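Long-range contacts in Acarbose/maltose binding protein GacH (Streptomyces glaucescens, PDB 3K01), which binds acarbose and an acarbose homolog as the solute receptor of an ABC transporter, and probably also binds maltose: residues E371-Q382 and N399-L408; E25-W33 and N308-M319. All blocks are in the same frame, centred on the assembly; numbering follows the deposited sequence. Where two conformers were deposited one is given.

Contact 1 (E371-Q382 and N399-L408)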
# COMPACT_ATOMS: atom_id res chain seq x y z
N GLU A 371 13.09 6.65 -7.91
CA GLU A 371 12.29 7.86 -7.77
C GLU A 371 10.81 7.59 -7.55
O GLU A 371 10.01 8.51 -7.66
CB GLU A 371 12.43 8.71 -9.03
CG GLU A 371 13.85 9.10 -9.36
CD GLU A 371 14.55 8.11 -10.28
OE1 GLU A 371 14.09 6.94 -10.46
OE2 GLU A 371 15.60 8.53 -10.83
N GLY A 372 10.44 6.34 -7.24
CA GLY A 372 9.01 6.03 -7.13
C GLY A 372 8.25 7.00 -6.24
O GLY A 372 7.18 7.47 -6.61
N ASN A 373 8.78 7.30 -5.07
CA ASN A 373 8.05 8.17 -4.15
C ASN A 373 7.99 9.62 -4.62
O ASN A 373 7.00 10.32 -4.35
CB ASN A 373 8.53 7.99 -2.70
CG ASN A 373 7.77 6.87 -1.96
OD1 ASN A 373 6.71 6.41 -2.41
ND2 ASN A 373 8.32 6.43 -0.83
N ALA A 374 8.99 10.05 -5.39
CA ALA A 374 9.03 11.39 -5.93
C ALA A 374 7.93 11.60 -6.97
O ALA A 374 7.59 12.73 -7.31
CB ALA A 374 10.41 11.65 -6.56
N LEU A 375 7.35 10.52 -7.48
CA LEU A 375 6.29 10.63 -8.49
C LEU A 375 4.96 11.11 -7.89
O LEU A 375 4.06 11.50 -8.65
CB LEU A 375 6.06 9.28 -9.19
CG LEU A 375 7.30 8.73 -9.90
CD1 LEU A 375 6.92 7.43 -10.60
CD2 LEU A 375 7.89 9.74 -10.89
N PHE A 376 4.83 11.09 -6.56
CA PHE A 376 3.55 11.47 -5.94
C PHE A 376 3.33 12.97 -5.89
O PHE A 376 2.20 13.42 -6.09
CB PHE A 376 3.45 10.85 -4.54
CG PHE A 376 3.15 9.38 -4.56
CD1 PHE A 376 1.88 8.93 -4.90
CD2 PHE A 376 4.15 8.47 -4.25
CE1 PHE A 376 1.59 7.57 -4.92
CE2 PHE A 376 3.88 7.10 -4.28
CZ PHE A 376 2.60 6.65 -4.61
N GLU A 377 4.36 13.76 -5.65
CA GLU A 377 4.15 15.19 -5.47
C GLU A 377 3.54 15.88 -6.70
O GLU A 377 2.63 16.69 -6.53
CB GLU A 377 5.43 15.88 -4.96
CG GLU A 377 5.28 17.39 -4.90
CD GLU A 377 4.38 17.86 -3.75
OE1 GLU A 377 3.76 17.07 -3.04
OE2 GLU A 377 4.28 19.08 -3.56
N PRO A 378 4.00 15.58 -7.92
CA PRO A 378 3.35 16.22 -9.07
C PRO A 378 1.88 15.88 -9.18
O PRO A 378 1.06 16.74 -9.52
CB PRO A 378 4.16 15.72 -10.27
CG PRO A 378 5.53 15.42 -9.67
CD PRO A 378 5.18 14.78 -8.33
N ILE A 379 1.51 14.64 -8.87
CA ILE A 379 0.10 14.28 -8.85
C ILE A 379 -0.65 15.07 -7.79
O ILE A 379 -1.75 15.56 -8.04
CB ILE A 379 -0.08 12.78 -8.58
CG1 ILE A 379 0.49 11.97 -9.73
CG2 ILE A 379 -1.56 12.43 -8.30
CD1 ILE A 379 0.47 10.45 -9.46
N ARG A 380 -0.08 15.20 -6.60
CA ARG A 380 -0.77 15.92 -5.54
C ARG A 380 -1.09 17.34 -6.00
O ARG A 380 -2.23 17.80 -5.87
CB ARG A 380 0.06 16.00 -4.28
CG ARG A 380 -0.71 16.69 -3.14
CD ARG A 380 0.22 17.15 -2.03
NE ARG A 380 1.15 18.16 -2.54
CZ ARG A 380 0.82 19.43 -2.79
NH1 ARG A 380 -0.41 19.90 -2.54
NH2 ARG A 380 1.73 20.24 -3.31
N LEU A 381 -0.09 18.03 -6.55
CA LEU A 381 -0.28 19.41 -6.96
C LEU A 381 -1.32 19.53 -8.08
O LEU A 381 -2.24 20.39 -8.00
CB LEU A 381 1.06 19.96 -7.44
CG LEU A 381 1.02 21.41 -7.89
CD1 LEU A 381 0.51 22.35 -6.80
CD2 LEU A 381 2.40 21.80 -8.36
N GLN A 382 -1.18 18.70 -9.11
CA GLN A 382 -2.07 18.78 -10.23
C GLN A 382 -3.48 18.33 -9.91
O GLN A 382 -4.45 18.96 -10.38
CB GLN A 382 -1.52 18.05 -11.46
CG GLN A 382 -0.13 18.55 -11.96
CD GLN A 382 -0.08 20.04 -12.12
OE1 GLN A 382 -1.00 20.63 -12.70
NE2 GLN A 382 0.99 20.67 -11.65
N ASN A 399 1.42 18.69 -17.15
CA ASN A 399 2.28 19.18 -16.09
C ASN A 399 2.88 18.01 -15.30
O ASN A 399 4.05 18.04 -14.91
CB ASN A 399 1.49 20.05 -15.11
CG ASN A 399 1.19 21.43 -15.65
OD1 ASN A 399 1.80 21.89 -16.63
ND2 ASN A 399 0.26 22.11 -15.02
N THR A 400 2.06 16.98 -15.08
CA THR A 400 2.53 15.80 -14.34
C THR A 400 3.65 15.13 -15.16
O THR A 400 4.70 14.78 -14.64
CB THR A 400 1.39 14.81 -14.06
OG1 THR A 400 0.28 15.50 -13.47
CG2 THR A 400 1.82 13.73 -13.07
N GLY A 401 3.41 14.96 -16.46
CA GLY A 401 4.40 14.32 -17.33
C GLY A 401 5.69 15.11 -17.42
O GLY A 401 6.78 14.54 -17.40
N ASP A 402 5.58 16.44 -17.50
CA ASP A 402 6.77 17.27 -17.57
C ASP A 402 7.57 17.15 -16.30
O ASP A 402 8.80 17.07 -16.34
CB ASP A 402 6.40 18.74 -17.81
CG ASP A 402 5.96 19.01 -19.23
OD1 ASP A 402 6.05 18.10 -20.09
OD2 ASP A 402 5.52 20.15 -19.48
N ALA A 403 6.89 17.15 -15.14
CA ALA A 403 7.59 17.00 -13.88
C ALA A 403 8.27 15.64 -13.85
O ALA A 403 9.41 15.52 -13.36
CB ALA A 403 6.61 17.17 -12.71
N TYR A 404 7.62 14.59 -14.36
CA TYR A 404 8.26 13.26 -14.37
C TYR A 404 9.49 13.24 -15.28
O TYR A 404 10.52 12.67 -14.89
CB TYR A 404 7.30 12.17 -14.82
CG TYR A 404 6.25 11.77 -13.79
CD1 TYR A 404 6.02 12.51 -12.64
CD2 TYR A 404 5.47 10.66 -14.02
CE1 TYR A 404 5.02 12.11 -11.73
CE2 TYR A 404 4.47 10.27 -13.13
CZ TYR A 404 4.28 10.98 -11.98
OH TYR A 404 3.31 10.60 -11.09
N ARG A 405 9.43 13.85 -16.47
CA ARG A 405 10.60 13.88 -17.35
C ARG A 405 11.76 14.64 -16.70
O ARG A 405 12.93 14.29 -16.88
CB ARG A 405 10.24 14.47 -18.73
CG ARG A 405 9.30 13.55 -19.49
CD ARG A 405 8.91 14.02 -20.89
NE ARG A 405 7.89 13.11 -21.43
CZ ARG A 405 6.58 13.28 -21.26
NH1 ARG A 405 6.12 14.34 -20.62
NH2 ARG A 405 5.72 12.40 -21.76
N LYS A 406 11.45 15.66 -15.91
CA LYS A 406 12.50 16.40 -15.21
C LYS A 406 13.12 15.57 -14.09
O LYS A 406 14.35 15.64 -13.86
CB LYS A 406 11.95 17.71 -14.67
CG LYS A 406 11.77 18.78 -15.74
CD LYS A 406 11.08 20.00 -15.17
CE LYS A 406 11.24 21.21 -16.10
NZ LYS A 406 10.38 21.12 -17.31
N LEU A 407 12.31 14.79 -13.38
CA LEU A 407 12.76 13.90 -12.30
C LEU A 407 13.56 12.69 -12.82
O LEU A 407 14.51 12.23 -12.16
CB LEU A 407 11.55 13.33 -11.55
CG LEU A 407 10.86 14.27 -10.59
CD1 LEU A 407 9.54 13.61 -10.22
CD2 LEU A 407 11.74 14.55 -9.36
N LEU A 408 13.11 12.17 -13.95
CA LEU A 408 13.62 10.97 -14.60
C LEU A 408 14.32 11.42 -15.87
O LEU A 408 13.79 11.35 -17.00
CB LEU A 408 12.50 9.99 -14.94
CG LEU A 408 11.54 9.61 -13.81
CD1 LEU A 408 10.36 8.92 -14.40
CD2 LEU A 408 12.22 8.67 -12.81
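Leu375 and Tyr404 meet on the buried, tightly packed side of the contact. CD2 of Leu375 sits over the centre of one ring face, 3.7 Å from the centroid of Tyr404, a CH-pi contact close to the ring normal. With CG anti to the carbonyl carbon (chi1 -74°), the ring swings along the helix flank so that the hydroxyl reaches the other segment and donates to Leu375 O over 2.7 Å, from somewhat outside the carbonyl plane. CD1 of Ile379 lies 3.3 Å from that Tyr404 OH. Thr400 OG1, beside the buried Gln382 chain, is bonded to Ala396 O and Tyr222 OH. Helices 376-387 and 393-407 form an antiparallel helical hairpin, their contacting parts inclined at 158°; Leu193, Leu203 and Val211 add apolar cover around Ile379 and Tyr404.

The side nearer solvent is made by partly exposed residues. Pro378 takes the rim of the tyrosine ring, its CG in the ring plane 3.9 Å from Tyr404 CE1. Beside the ring, Ala403 CB lies 3.7 Å from Pro378 CG, a small side chain facing a proline ring. Leu407 lays CD1 against Ala374, Leu375 and Pro378, while Glu371 OE1 rests 3.5 Å from Leu408 CD2. Asn399 ND2 hydrogen-bonds to Gln382 OE1 at 3.0 Å, nearly straight (171°), but from well above the carbonyl plane, the two amides being steeply turned against each other.

The chemistry is thus mainly apolar, with a buried phenol satisfied by a backbone carbonyl and neutral amides at one end; lacking any salt bridge between the two segments, the pairing itself probably depends little on ionisation.

Contact 2 (E25-W33 and N308-M319). With SO4 (sulfate ion), chain B.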
# COMPACT_ATOMS: atom_id res chain seq x y z
N GLU A 25 26.36 -24.36 13.51
CA GLU A 25 25.05 -23.73 13.52
C GLU A 25 25.21 -22.25 13.23
O GLU A 25 26.29 -21.66 13.39
CB GLU A 25 24.44 -23.86 14.93
CG GLU A 25 24.18 -25.27 15.41
CD GLU A 25 23.66 -25.31 16.84
OE1 GLU A 25 23.30 -24.24 17.38
OE2 GLU A 25 23.62 -26.41 17.43
N LEU A 26 24.13 -21.63 12.77
CA LEU A 26 24.12 -20.18 12.66
C LEU A 26 24.48 -19.54 13.98
O LEU A 26 24.07 -20.00 15.04
CB LEU A 26 22.74 -19.67 12.21
CG LEU A 26 22.35 -20.02 10.78
CD1 LEU A 26 20.92 -19.56 10.50
CD2 LEU A 26 23.29 -19.37 9.82
N SER A 27 25.25 -18.46 13.92
CA SER A 27 25.65 -17.76 15.13
C SER A 27 25.79 -16.28 14.84
O SER A 27 25.54 -15.85 13.72
CB SER A 27 26.98 -18.34 15.69
OG SER A 27 28.02 -18.14 14.76
N GLY A 28 26.17 -15.51 15.86
CA GLY A 28 26.41 -14.09 15.69
C GLY A 28 25.18 -13.28 16.05
O GLY A 28 24.25 -13.79 16.67
N THR A 29 25.18 -12.02 15.63
CA THR A 29 24.10 -11.09 15.96
C THR A 29 23.30 -10.78 14.71
O THR A 29 23.86 -10.67 13.62
CB THR A 29 24.69 -9.78 16.50
OG1 THR A 29 25.40 -10.06 17.72
CG2 THR A 29 23.60 -8.75 16.79
N VAL A 30 21.97 -10.70 14.87
CA VAL A 30 21.11 -10.12 13.83
C VAL A 30 20.35 -8.97 14.46
O VAL A 30 19.46 -9.19 15.28
CB VAL A 30 20.13 -11.14 13.21
CG1 VAL A 30 19.17 -10.43 12.23
CG2 VAL A 30 20.87 -12.28 12.50
N THR A 31 20.72 -7.75 14.08
CA THR A 31 19.98 -6.56 14.51
C THR A 31 18.88 -6.29 13.50
O THR A 31 19.15 -6.17 12.29
CB THR A 31 20.91 -5.35 14.64
OG1 THR A 31 21.88 -5.64 15.67
CG2 THR A 31 20.13 -4.10 15.02
N PHE A 32 17.65 -6.26 14.00
CA PHE A 32 16.46 -6.08 13.16
C PHE A 32 15.77 -4.78 13.51
O PHE A 32 15.38 -4.59 14.66
CB PHE A 32 15.50 -7.27 13.37
CG PHE A 32 14.11 -7.10 12.75
CD1 PHE A 32 13.94 -6.58 11.46
CD2 PHE A 32 12.98 -7.51 13.45
CE1 PHE A 32 12.67 -6.44 10.90
CE2 PHE A 32 11.73 -7.38 12.90
CZ PHE A 32 11.56 -6.86 11.62
N TRP A 33 15.63 -3.88 12.53
CA TRP A 33 14.84 -2.66 12.72
C TRP A 33 13.45 -2.84 12.16
O TRP A 33 13.26 -3.00 10.94
CB TRP A 33 15.51 -1.47 12.05
CG TRP A 33 16.73 -0.94 12.76
CD1 TRP A 33 17.36 -1.49 13.86
CD2 TRP A 33 17.47 0.23 12.42
NE1 TRP A 33 18.44 -0.71 14.22
CE2 TRP A 33 18.55 0.33 13.34
CE3 TRP A 33 17.35 1.20 11.41
CZ2 TRP A 33 19.46 1.39 13.29
CZ3 TRP A 33 18.28 2.23 11.36
CH2 TRP A 33 19.33 2.31 12.29
N ASN A 308 26.85 -10.16 9.21
CA ASN A 308 26.28 -11.46 9.44
C ASN A 308 25.26 -11.81 8.37
O ASN A 308 24.07 -12.02 8.64
CB ASN A 308 25.68 -11.57 10.84
CG ASN A 308 25.52 -13.01 11.27
OD1 ASN A 308 25.74 -13.95 10.47
ND2 ASN A 308 25.14 -13.21 12.52
N LEU A 309 25.74 -11.87 7.13
CA LEU A 309 24.84 -12.13 6.01
C LEU A 309 24.16 -13.46 6.14
O LEU A 309 22.95 -13.57 5.91
CB LEU A 309 25.59 -12.05 4.68
CG LEU A 309 26.03 -10.66 4.23
CD1 LEU A 309 26.99 -10.80 3.07
CD2 LEU A 309 24.83 -9.78 3.85
N ASP A 310 24.87 -14.50 6.52
CA ASP A 310 24.25 -15.80 6.52
C ASP A 310 23.10 -15.90 7.52
O ASP A 310 22.04 -16.45 7.21
CB ASP A 310 25.30 -16.91 6.73
CG ASP A 310 26.25 -17.03 5.56
OD1 ASP A 310 25.85 -16.79 4.41
OD2 ASP A 310 27.42 -17.39 5.82
N ALA A 311 23.29 -15.36 8.72
CA ALA A 311 22.21 -15.41 9.70
C ALA A 311 21.06 -14.50 9.27
O ALA A 311 19.90 -14.80 9.55
CB ALA A 311 22.70 -15.05 11.10
N SER A 312 21.41 -13.39 8.61
CA SER A 312 20.39 -12.46 8.12
C SER A 312 19.55 -13.09 7.02
O SER A 312 18.33 -12.89 7.00
CB SER A 312 21.01 -11.15 7.64
OG SER A 312 21.70 -10.49 8.69
N TYR A 313 20.16 -13.85 6.11
CA TYR A 313 19.37 -14.54 5.09
C TYR A 313 18.36 -15.46 5.77
O TYR A 313 17.18 -15.50 5.39
CB TYR A 313 20.27 -15.41 4.22
CG TYR A 313 21.32 -14.69 3.39
CD1 TYR A 313 21.13 -13.39 2.93
CD2 TYR A 313 22.51 -15.34 3.07
CE1 TYR A 313 22.11 -12.75 2.16
CE2 TYR A 313 23.48 -14.72 2.31
CZ TYR A 313 23.30 -13.42 1.86
OH TYR A 313 24.26 -12.81 1.11
N ALA A 314 18.82 -16.22 6.77
CA ALA A 314 17.94 -17.14 7.45
C ALA A 314 16.85 -16.40 8.25
O ALA A 314 15.69 -16.85 8.32
CB ALA A 314 18.76 -18.05 8.38
N PHE A 315 17.21 -15.25 8.82
CA PHE A 315 16.22 -14.49 9.58
C PHE A 315 15.09 -13.95 8.67
O PHE A 315 13.91 -14.05 9.03
CB PHE A 315 16.91 -13.33 10.30
CG PHE A 315 15.97 -12.50 11.14
CD1 PHE A 315 15.59 -12.93 12.40
CD2 PHE A 315 15.45 -11.31 10.65
CE1 PHE A 315 14.72 -12.18 13.18
CE2 PHE A 315 14.58 -10.54 11.43
CZ PHE A 315 14.21 -10.98 12.69
N VAL A 316 15.44 -13.40 7.52
CA VAL A 316 14.37 -12.90 6.63
C VAL A 316 13.55 -14.03 6.07
O VAL A 316 12.34 -13.88 5.90
CB VAL A 316 14.86 -11.92 5.54
CG1 VAL A 316 15.61 -10.75 6.17
CG2 VAL A 316 15.69 -12.60 4.46
N LYS A 317 14.16 -15.18 5.81
CA LYS A 317 13.39 -16.34 5.42
C LYS A 317 12.39 -16.73 6.51
O LYS A 317 11.21 -16.99 6.21
CB LYS A 317 14.31 -17.53 5.06
CG LYS A 317 13.59 -18.84 4.84
CD LYS A 317 14.63 -19.93 4.61
CE LYS A 317 13.95 -21.25 4.42
NZ LYS A 317 14.93 -22.36 4.23
N TYR A 318 12.86 -16.79 7.75
CA TYR A 318 11.98 -17.07 8.88
C TYR A 318 10.85 -16.04 9.00
O TYR A 318 9.68 -16.41 9.12
CB TYR A 318 12.82 -17.12 10.15
CG TYR A 318 12.02 -17.02 11.43
CD1 TYR A 318 11.30 -18.11 11.93
CD2 TYR A 318 11.97 -15.81 12.13
CE1 TYR A 318 10.57 -18.00 13.10
CE2 TYR A 318 11.24 -15.70 13.30
CZ TYR A 318 10.55 -16.79 13.77
OH TYR A 318 9.80 -16.66 14.94
N MET A 319 11.17 -14.75 8.95
CA MET A 319 10.12 -13.76 9.15
C MET A 319 9.14 -13.72 7.99
O MET A 319 7.98 -13.31 8.17
CB MET A 319 10.74 -12.41 9.38
CG MET A 319 11.51 -12.26 10.68
SD MET A 319 10.46 -12.39 12.16
CE MET A 319 9.65 -10.77 12.23
S SO4 B . 21.32 -24.09 12.30
O1 SO4 B . 20.01 -24.21 11.64
O2 SO4 B . 21.35 -22.95 13.21
O3 SO4 B . 21.59 -25.32 13.04
O4 SO4 B . 22.33 -23.89 11.27
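Leu26 pushes its two methyls against the helix like a wedge: CD1 lies unusually close to Ala314 CB, at 3.4 Å, while CD2 rests by the backbone of Ala311. The next bump from this side is Val30, whose two branches divide the work. Its CG2 presses on Ala311 CB at 3.6 Å, using the shallow place that a small residue gives the helix surface, and its CG1 stands over one face of Phe315, 4.3 Å from the ring centroid. The opposite face of that ring is covered by CG of Met319 in the following turn, so the phenyl is a slab held between a valine and a methionine. Phe315 in turn sends CE2 over one face of Phe32, 3.7 Å from Phe32 CG, with the ring planes at 57°; Met319 CE, 4.0 Å from Phe32 CE2, extends the apolar row.

Strand 28-34 runs parallel to strands 58-64 and 87-91 in the mixed sheet, and residues 309-319 of the helix run at 50° to strand residues 28-33, the alpha/beta layering of a lobe in bacterial solute-binding proteins. Phe51 meets Phe315 edge-to-face from outside the pair.

At the helix start, Gly28, with no side chain, gives the strand a dip that receives the amide of Asn308. A chi1 of -160°, which sets CG opposite the main-chain nitrogen, lets this N-cap residue put ND2 between two carbonyls, of Ser27 just before the strand and of Thr29 in it. ND2 hydrogen-bonds to both, 2.9 Å from Ser27 O on a lone pair and 3.0 Å from Thr29 O from above the carbonyl plane. OD1 of the same amide accepts a weak capping bond from Ala311 N. Beyond Leu26, a sulfate, probably from the crystallisation liquor, is held by Leu26 N and His55 ND1.

In the fold
From the N terminus the chain enters contact 2 almost at once, with strand 28-34, and completes it only after 274 intervening residues, when helix 309-320 comes back to the same sheet following strand 293-302. That long loop takes in most of the fold. Contact 1 opens afterwards and closes a short, mostly helical connection of 16 residues. The two are therefore in series, neither nesting nor crossing. The centres of contact 1 and contact 2 lie about 37 Å apart, and the nearest atoms of contact 1 and contact 2 about 16 Å apart. Contact 2 joins the first strand of the chain to a helix that follows the long strand 293-302, whereas contact 1 pairs the last two helices, which also touch helix 193-198 and strand 210-211.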